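Side-chain contacts in Hut operon positive regulatory protein (Bacillus subtilis, PDB 4H4L), which binds regulatory sequences on the hut mRNA in the presence of histidine, suppressing transcription termination so that the operon for histidine utilization is expressed: residues T25-L30 against V37-V42; G62-Q65 against E71-A74; H84-G89 against R98-R103. The protein carries 1 engineered substitution. One frame throughout, in Å; residues are numbered along the deposited sequence.

Contact 1. Residues T25-L30 against V37-V42; sequences TQVEEL and VCLGKV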
loop_
_atom_site.group_PDB
_atom_site.type_symbol
_atom_site.label_atom_id
_atom_site.label_comp_id
_atom_site.label_asym_id
_atom_site.label_seq_id
_atom_site.Cartn_x
_atom_site.Cartn_y
_atom_site.Cartn_z
ATOM N N THR A 25 28.966 -8.408 24.874
ATOM C CA THR A 25 29.149 -7.771 26.189
ATOM C C THR A 25 27.858 -7.163 26.705
ATOM O O THR A 25 27.235 -7.710 27.598
ATOM C CB THR A 25 30.173 -6.611 26.159
ATOM O OG1 THR A 25 30.917 -6.622 24.923
ATOM C CG2 THR A 25 31.100 -6.660 27.398
ATOM N N GLN A 26 27.494 -6.004 26.142
ATOM C CA GLN A 26 26.243 -5.283 26.426
ATOM C C GLN A 26 24.973 -6.136 26.267
ATOM O O GLN A 26 23.926 -5.808 26.831
ATOM C CB GLN A 26 26.148 -4.053 25.516
ATOM C CG GLN A 26 24.814 -3.316 25.585
ATOM C CD GLN A 26 24.697 -2.205 24.556
ATOM O OE1 GLN A 26 25.645 -1.906 23.817
ATOM N NE2 GLN A 26 23.528 -1.585 24.504
ATOM N N VAL A 27 25.081 -7.189 25.457
ATOM C CA VAL A 27 24.089 -8.260 25.370
ATOM C C VAL A 27 23.847 -8.828 26.765
ATOM O O VAL A 27 22.700 -8.951 27.221
ATOM C CB VAL A 27 24.600 -9.404 24.452
ATOM C CG1 VAL A 27 23.601 -10.540 24.372
ATOM C CG2 VAL A 27 24.954 -8.891 23.053
ATOM N N GLU A 28 24.955 -9.189 27.419
ATOM C CA GLU A 28 24.986 -9.756 28.773
ATOM C C GLU A 28 24.259 -8.857 29.788
ATOM O O GLU A 28 23.410 -9.338 30.542
ATOM C CB GLU A 28 26.446 -10.011 29.171
ATOM C CG GLU A 28 26.729 -10.373 30.625
ATOM C CD GLU A 28 28.224 -10.342 30.939
ATOM O OE1 GLU A 28 28.973 -9.614 30.244
ATOM O OE2 GLU A 28 28.657 -11.050 31.876
ATOM N N GLU A 29 24.586 -7.566 29.783
ATOM C CA GLU A 29 23.847 -6.552 30.534
ATOM C C GLU A 29 22.311 -6.689 30.399
ATOM O O GLU A 29 21.578 -6.660 31.402
ATOM C CB GLU A 29 24.314 -5.144 30.110
ATOM N N LEU A 30 21.842 -6.822 29.153
ATOM C CA LEU A 30 20.414 -6.934 28.828
ATOM C C LEU A 30 19.846 -8.269 29.302
ATOM O O LEU A 30 18.741 -8.360 29.880
ATOM C CB LEU A 30 20.249 -6.864 27.309
ATOM C CG LEU A 30 20.235 -5.511 26.632
ATOM C CD1 LEU A 30 20.743 -5.648 25.212
ATOM C CD2 LEU A 30 18.809 -5.004 26.667
ATOM N N VAL A 37 17.574 -12.040 24.232
ATOM C CA VAL A 37 18.114 -11.094 23.264
ATOM C C VAL A 37 19.047 -11.727 22.273
ATOM O O VAL A 37 19.842 -12.577 22.619
ATOM C CB VAL A 37 18.811 -9.887 23.931
ATOM C CG1 VAL A 37 20.080 -10.298 24.667
ATOM C CG2 VAL A 37 19.098 -8.807 22.896
ATOM N N CYS A 38 18.970 -11.249 21.042
ATOM C CA CYS A 38 19.519 -11.945 19.908
ATOM C C CYS A 38 19.944 -10.943 18.834
ATOM O O CYS A 38 19.251 -9.961 18.570
ATOM C CB CYS A 38 18.441 -12.905 19.408
ATOM S SG CYS A 38 18.577 -13.398 17.701
ATOM N N LEU A 39 21.099 -11.187 18.228
ATOM C CA LEU A 39 21.657 -10.283 17.220
ATOM C C LEU A 39 22.061 -11.064 15.997
ATOM O O LEU A 39 22.148 -12.286 16.055
ATOM C CB LEU A 39 22.881 -9.550 17.770
ATOM C CG LEU A 39 22.639 -8.616 18.951
ATOM C CD1 LEU A 39 23.893 -7.811 19.214
ATOM C CD2 LEU A 39 21.471 -7.690 18.676
ATOM N N GLY A 40 22.315 -10.368 14.897
ATOM C CA GLY A 40 22.724 -11.038 13.665
ATOM C C GLY A 40 22.810 -10.133 12.456
ATOM O O GLY A 40 22.504 -8.952 12.551
ATOM N N LYS A 41 23.197 -10.719 11.321
ATOM C CA LYS A 41 23.427 -10.007 10.068
ATOM C C LYS A 41 22.978 -10.776 8.820
ATOM O O LYS A 41 23.239 -11.966 8.653
ATOM C CB LYS A 41 24.904 -9.657 9.912
ATOM C CG LYS A 41 25.302 -8.310 10.490
ATOM C CD LYS A 41 26.796 -8.070 10.306
ATOM C CE LYS A 41 27.623 -8.904 11.290
ATOM N NZ LYS A 41 27.365 -8.543 12.715
ATOM N N VAL A 42 22.313 -10.057 7.935
ATOM C CA VAL A 42 21.810 -10.621 6.689
ATOM C C VAL A 42 21.848 -9.525 5.625
ATOM O O VAL A 42 21.465 -8.370 5.884
ATOM C CB VAL A 42 20.400 -11.262 6.862
ATOM C CG1 VAL A 42 19.353 -10.238 7.291
ATOM C CG2 VAL A 42 19.967 -12.014 5.602
#

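Contact 2. Residues G62-Q65 against E71-A74; sequences GVIQ and ESHA. With ZN (zinc ion), chain N; HIS (histidine), chain M.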
loop_
_atom_site.group_PDB
_atom_site.type_symbol
_atom_site.label_atom_id
_atom_site.label_comp_id
_atom_site.label_asym_id
_atom_site.label_seq_id
_atom_site.Cartn_x
_atom_site.Cartn_y
_atom_site.Cartn_z
ATOM N N GLY A 62 17.542 -18.538 22.369
ATOM C CA GLY A 62 16.414 -18.929 23.206
ATOM C C GLY A 62 15.188 -18.112 22.921
ATOM O O GLY A 62 14.115 -18.368 23.458
ATOM N N VAL A 63 15.361 -17.146 22.029
ATOM C CA VAL A 63 14.459 -16.016 21.871
ATOM C C VAL A 63 12.994 -16.343 21.586
ATOM O O VAL A 63 12.103 -15.709 22.149
ATOM C CB VAL A 63 15.056 -15.026 20.866
ATOM C CG1 VAL A 63 14.207 -13.769 20.779
ATOM C CG2 VAL A 63 16.480 -14.685 21.301
ATOM N N ILE A 64 12.737 -17.327 20.729
ATOM C CA ILE A 64 11.391 -17.906 20.640
ATOM C C ILE A 64 11.387 -19.453 20.586
ATOM O O ILE A 64 12.288 -20.082 20.027
ATOM C CB ILE A 64 10.518 -17.296 19.495
ATOM C CG1 ILE A 64 10.912 -17.819 18.124
ATOM C CG2 ILE A 64 10.544 -15.775 19.511
ATOM C CD1 ILE A 64 9.731 -18.019 17.200
ATOM N N GLN A 65 10.354 -20.036 21.183
ATOM C CA GLN A 65 10.085 -21.458 21.143
ATOM C C GLN A 65 10.127 -21.945 19.703
ATOM O O GLN A 65 9.450 -21.386 18.854
ATOM C CB GLN A 65 8.688 -21.682 21.720
ATOM C CG GLN A 65 8.343 -23.119 22.056
ATOM C CD GLN A 65 6.846 -23.338 22.258
ATOM O OE1 GLN A 65 6.096 -22.404 22.549
ATOM N NE2 GLN A 65 6.408 -24.584 22.094
ATOM N N GLU A 71 4.402 -18.518 18.638
ATOM C CA GLU A 71 5.527 -17.598 18.799
ATOM C C GLU A 71 6.083 -17.178 17.454
ATOM O O GLU A 71 6.665 -16.094 17.324
ATOM C CB GLU A 71 6.641 -18.228 19.632
ATOM C CG GLU A 71 6.239 -18.616 21.047
ATOM C CD GLU A 71 7.304 -18.253 22.063
ATOM O OE1 GLU A 71 8.501 -18.290 21.728
ATOM O OE2 GLU A 71 6.962 -17.935 23.221
ATOM N N SER A 72 5.920 -18.047 16.458
ATOM C CA SER A 72 6.372 -17.739 15.110
ATOM C C SER A 72 5.499 -16.690 14.475
ATOM O O SER A 72 6.006 -15.790 13.825
ATOM C CB SER A 72 6.379 -18.973 14.230
ATOM O OG SER A 72 7.433 -19.788 14.645
ATOM N N HIS A 73 4.193 -16.807 14.665
ATOM C CA HIS A 73 3.256 -15.811 14.153
ATOM C C HIS A 73 3.530 -14.409 14.669
ATOM O O HIS A 73 3.372 -13.438 13.936
ATOM C CB HIS A 73 1.841 -16.218 14.462
ATOM C CG HIS A 73 0.815 -15.360 13.796
ATOM N ND1 HIS A 73 0.364 -14.227 14.344
ATOM C CD2 HIS A 73 0.131 -15.519 12.600
ATOM C CE1 HIS A 73 -0.555 -13.676 13.538
ATOM N NE2 HIS A 73 -0.696 -14.468 12.469
ATOM N N ALA A 74 3.959 -14.292 15.921
ATOM C CA ALA A 74 4.303 -13.002 16.474
ATOM C C ALA A 74 5.579 -12.524 15.822
ATOM O O ALA A 74 5.712 -11.373 15.423
ATOM C CB ALA A 74 4.493 -13.115 17.984
HETATM ZN ZN ZN N . -0.877 -13.808 10.429
HETATM N N HIS M . 5.113 -16.964 6.658
HETATM C CA HIS M . 4.037 -16.377 7.493
HETATM C C HIS M . 3.961 -17.144 8.743
HETATM O O HIS M . 4.997 -17.229 9.380
HETATM C CB HIS M . 2.674 -16.380 6.802
HETATM C CG HIS M . 1.636 -15.541 7.512
HETATM N ND1 HIS M . 0.823 -14.652 6.861
HETATM C CD2 HIS M . 1.335 -15.433 8.852
HETATM C CE1 HIS M . 0.034 -14.047 7.749
HETATM N NE2 HIS M . 0.361 -14.528 8.962
HETATM O OXT HIS M . 2.900 -17.657 9.124
#

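Contact 3. Residues H84-G89 against R98-R103; sequences HGVTRG and RTVGLR. With HIS (histidine), chain Q.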
loop_
_atom_site.group_PDB
_atom_site.type_symbol
_atom_site.label_atom_id
_atom_site.label_comp_id
_atom_site.label_asym_id
_atom_site.label_seq_id
_atom_site.Cartn_x
_atom_site.Cartn_y
_atom_site.Cartn_z
ATOM N N HIS A 84 8.507 -2.662 7.061
ATOM C CA HIS A 84 7.808 -1.476 6.550
ATOM C C HIS A 84 8.685 -0.257 6.661
ATOM O O HIS A 84 8.675 0.579 5.774
ATOM C CB HIS A 84 6.469 -1.222 7.211
ATOM C CG HIS A 84 5.304 -1.847 6.492
ATOM N ND1 HIS A 84 4.711 -2.999 6.922
ATOM C CD2 HIS A 84 4.608 -1.450 5.337
ATOM C CE1 HIS A 84 3.684 -3.326 6.084
ATOM N NE2 HIS A 84 3.613 -2.372 5.118
ATOM N N GLY A 85 9.465 -0.171 7.741
ATOM C CA GLY A 85 10.423 0.896 7.934
ATOM C C GLY A 85 11.506 0.844 6.901
ATOM O O GLY A 85 11.848 1.848 6.290
ATOM N N VAL A 86 12.065 -0.342 6.708
ATOM C CA VAL A 86 13.140 -0.518 5.730
ATOM C C VAL A 86 12.707 -0.193 4.297
ATOM O O VAL A 86 13.467 0.436 3.540
ATOM C CB VAL A 86 13.714 -1.938 5.785
ATOM C CG1 VAL A 86 14.662 -2.190 4.611
ATOM C CG2 VAL A 86 14.413 -2.151 7.117
ATOM N N THR A 87 11.497 -0.612 3.924
ATOM C CA THR A 87 11.126 -0.637 2.508
ATOM C C THR A 87 10.264 0.537 2.041
ATOM O O THR A 87 10.309 0.876 0.874
ATOM C CB THR A 87 10.453 -1.949 2.161
ATOM O OG1 THR A 87 9.298 -2.066 2.974
ATOM C CG2 THR A 87 11.375 -3.119 2.461
ATOM N N ARG A 88 9.482 1.136 2.943
ATOM C CA ARG A 88 8.777 2.405 2.693
ATOM C C ARG A 88 7.732 2.408 1.544
ATOM O O ARG A 88 7.835 3.204 0.607
ATOM C CB ARG A 88 9.785 3.576 2.557
ATOM C CG ARG A 88 10.260 4.054 3.939
ATOM C CD ARG A 88 11.738 4.391 4.009
ATOM N NE ARG A 88 12.542 3.303 3.469
ATOM C CZ ARG A 88 13.165 3.351 2.292
ATOM N NH1 ARG A 88 13.076 4.457 1.568
ATOM N NH2 ARG A 88 13.862 2.302 1.843
ATOM N N GLY A 89 6.738 1.519 1.626
ATOM C CA GLY A 89 5.608 1.548 0.699
ATOM C C GLY A 89 5.418 0.304 -0.122
ATOM O O GLY A 89 4.310 -0.180 -0.288
ATOM N N ARG A 98 16.470 -3.016 -5.819
ATOM C CA ARG A 98 17.236 -2.573 -4.673
ATOM C C ARG A 98 17.555 -3.755 -3.783
ATOM O O ARG A 98 16.980 -4.879 -3.936
ATOM C CB ARG A 98 16.500 -1.495 -3.887
ATOM C CG ARG A 98 15.236 -1.980 -3.253
ATOM C CD ARG A 98 14.420 -0.798 -2.841
ATOM N NE ARG A 98 13.095 -1.183 -2.401
ATOM C CZ ARG A 98 12.229 -0.343 -1.838
ATOM N NH1 ARG A 98 12.578 0.922 -1.622
ATOM N NH2 ARG A 98 11.025 -0.769 -1.474
ATOM N N THR A 99 18.474 -3.497 -2.850
ATOM C CA THR A 99 19.001 -4.541 -1.994
ATOM C C THR A 99 19.385 -3.970 -0.649
ATOM O O THR A 99 19.593 -2.750 -0.541
ATOM C CB THR A 99 20.195 -5.233 -2.664
ATOM O OG1 THR A 99 20.525 -6.403 -1.921
ATOM C CG2 THR A 99 21.411 -4.318 -2.763
ATOM N N VAL A 100 19.429 -4.846 0.361
ATOM C CA VAL A 100 19.737 -4.492 1.742
ATOM C C VAL A 100 20.960 -5.226 2.296
ATOM O O VAL A 100 21.202 -6.387 2.007
ATOM C CB VAL A 100 18.585 -4.819 2.695
ATOM C CG1 VAL A 100 17.398 -3.903 2.471
ATOM C CG2 VAL A 100 18.170 -6.267 2.539
ATOM N N GLY A 101 21.724 -4.526 3.117
ATOM C CA GLY A 101 22.686 -5.152 3.994
ATOM C C GLY A 101 22.206 -4.754 5.381
ATOM O O GLY A 101 22.393 -3.589 5.813
ATOM N N LEU A 102 21.554 -5.689 6.079
ATOM C CA LEU A 102 21.039 -5.341 7.387
ATOM C C LEU A 102 21.883 -5.899 8.524
ATOM O O LEU A 102 22.800 -6.709 8.315
ATOM C CB LEU A 102 19.581 -5.750 7.522
ATOM C CG LEU A 102 18.558 -5.027 6.639
ATOM C CD1 LEU A 102 17.173 -5.568 6.940
ATOM C CD2 LEU A 102 18.574 -3.523 6.861
ATOM N N ARG A 103 21.604 -5.395 9.716
ATOM C CA ARG A 103 21.938 -6.057 10.956
ATOM C C ARG A 103 20.626 -5.988 11.712
ATOM O O ARG A 103 19.909 -5.012 11.549
ATOM C CB ARG A 103 23.032 -5.300 11.712
ATOM C CG ARG A 103 23.425 -5.957 13.043
ATOM C CD ARG A 103 24.523 -5.218 13.817
ATOM N NE ARG A 103 24.724 -5.788 15.163
ATOM C CZ ARG A 103 25.409 -5.209 16.151
ATOM N NH1 ARG A 103 25.988 -4.026 15.977
ATOM N NH2 ARG A 103 25.517 -5.820 17.322
HETATM N N HIS Q . 17.644 0.864 -6.034
HETATM C CA HIS Q . 17.587 2.054 -5.148
HETATM C C HIS Q . 18.876 2.726 -5.288
HETATM O O HIS Q . 19.348 2.752 -6.411
HETATM C CB HIS Q . 17.377 1.660 -3.693
HETATM C CG HIS Q . 16.729 2.734 -2.825
HETATM N ND1 HIS Q . 15.607 2.503 -2.078
HETATM C CD2 HIS Q . 17.073 4.039 -2.592
HETATM C CE1 HIS Q . 15.278 3.604 -1.418
HETATM N NE2 HIS Q . 16.177 4.524 -1.713
HETATM O OXT HIS Q . 19.445 3.228 -4.313
#

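Contact 1. Residues T25-L30 against V37-V42
Val27 and Leu30 of helix 26-32 pack on Val37 and Leu39 of strand 36-44, a helix laid against the outermost strand at one end of the chain's antiparallel sheet. The chain turns back on itself between the two elements, and the axes of segments 26-30 and 37-42 run nearly antiparallel, at 154°, with a closest approach of 9.1 Å. On the helix, two residues spaced i and i+3 face the strand, as one turn allows; on the strand, the alternation of side chains brings Val37 and Leu39 to the helix side and sends Cys38 to the other face, toward Ala57 and Val63.

The tightest meeting is between two methyls, Val27 CG1 and Val37 CG1, 3.5 Å apart, where the valines cross obliquely. Val37 holds CG1 between its backbone N and carbonyl carbon (chi1 67°), and this rotamer turns that branch to Val27 while leaving CG2 for Leu30, whose CD1 lies 4.2 Å from Val37 CG2. The other methyl of Val27 serves a different partner: CG2 reaches Leu39 CD1 tip to tip at 4.1 Å. Branched valines suit these positions because one residue can present a methyl to each of two neighbours, whereas the longer leucines span the wider gap between helix and strand.

Leu12 and Leu16 of helix 9-17 join the same apolar group, Leu16 touching Leu30, Val37 and Leu39, while Leu107 and Ala105 of the adjoining strand extend its floor. Val27 and Leu39 remain partly exposed, so the cluster shades from a buried side at Leu30 and Val37 to a more open margin. No hydrogen bond or charge pair crosses between the two segments; the helix is therefore held to the strand here by methyl packing, which fixes position through shape rather than through directional bonds.

Contact 2. Residues G62-Q65 against E71-A74
Glu71, in the first turn of helix 70-87, reaches back to Gln65 in the preceding loop. Its OE1 accepts the backbone N-H of Gln65 at 2.6 Å with an N-H...O angle of 150°, the donor standing 38° out of the carboxylate plane. A bend at chi2 (-138°) brings the carboxylate to the loop, so that OE1 also lies 3.2 Å from Ile64 CB, while the Gln65 side chain crosses Glu71 at about a right angle. OE2 forms a salt bridge with Arg108, whose guanidinium is also bonded to Val63 O. With an alanine here, Gln65 N would probably lose its acceptor and Arg108 its counter-charge, leaving the loop less firmly held to the helix.

Ser72 adds a lighter touch, its OG lying 3.9 Å from Ile64 CD1; the same methyl rests 3.6 Å from Glu71 O. The branched isoleucine thus fills the angle between loop and helix, its CB against the carboxylate oxygen and its CD1 against the helix backbone.

His73 turns from the loop to the zinc site. With CG anti to the backbone N (chi1 -171°), its ring directs NE2 to zinc, which is also bound by His77, by His138 of a third subunit and by NE2 of the histidine ligand at 2.0 Å. His147 of a second subunit is hydrogen-bonded to His73 ND1, a second-shell link that probably helps to set the ring's rotation.

Ala74 packs on Ile148 and on His147 of that second subunit, its small side chain suiting the close interface.

Contact 3. Residues H84-G89 against R98-R103
Val86 meets Val100 and Leu102 in the apolar part of this contact, where helix 70-87 lies over strand 99-109. Val86 CG1 is 3.9 Å from Val100 CG1, the two valines set obliquely, and Val86 CG2 faces Leu102 CD2 at 4.4 Å; Leu125 borders the same patch.

Hydrogen bonds take over at the helix end. Arg88, the first residue beyond the helix, has positive phi, and its chain bends at chi2 and chi3 so that the guanidinium folds back: NH2 donates to Val86 O at 2.6 Å, in its own plane, at an angle of 155°. Arg98, an extended arginine, gives NH2 to Thr87 O at 3.0 Å, a more bent bond (133°), while its NE is bonded to Leu92 O. Carbonyls of the last turn thereby gain arginine donors.

Among the charged groups, Arg88 NH1 pairs with Glu81 of a fourth subunit. Arg98 NH1 makes a weak bond to the ligand's ND1 at 3.4 Å, meeting it at the guanidinium edge, and Arg88 NH2 lies 3.8 Å from ligand CE1. Together with Ile129 and His138, the two arginines line the histidine pocket, which Tyr69 of a fifth subunit completes at an interface of the hexamer.

In the fold
Contacts 1 and 3 pack helices onto neighbouring strands of one sheet but from opposite faces, joined where Val42 O meets Leu102 N in a probable hydrogen bond. Contacts 2 and 3 share helix 70-87, one near its start and the other at its end, with centres about 22 Å apart. Contact 1 is partly buried, purely apolar and untouched by other subunits, whereas the buried contacts 2 and 3 carry charged groups and reach neighbouring chains. Contact 2 supplies a zinc ligand and contact 3 the arginines of a histidine pocket. Packing of Cys38 on Val63 connects 37-42 to the loop of contact 2.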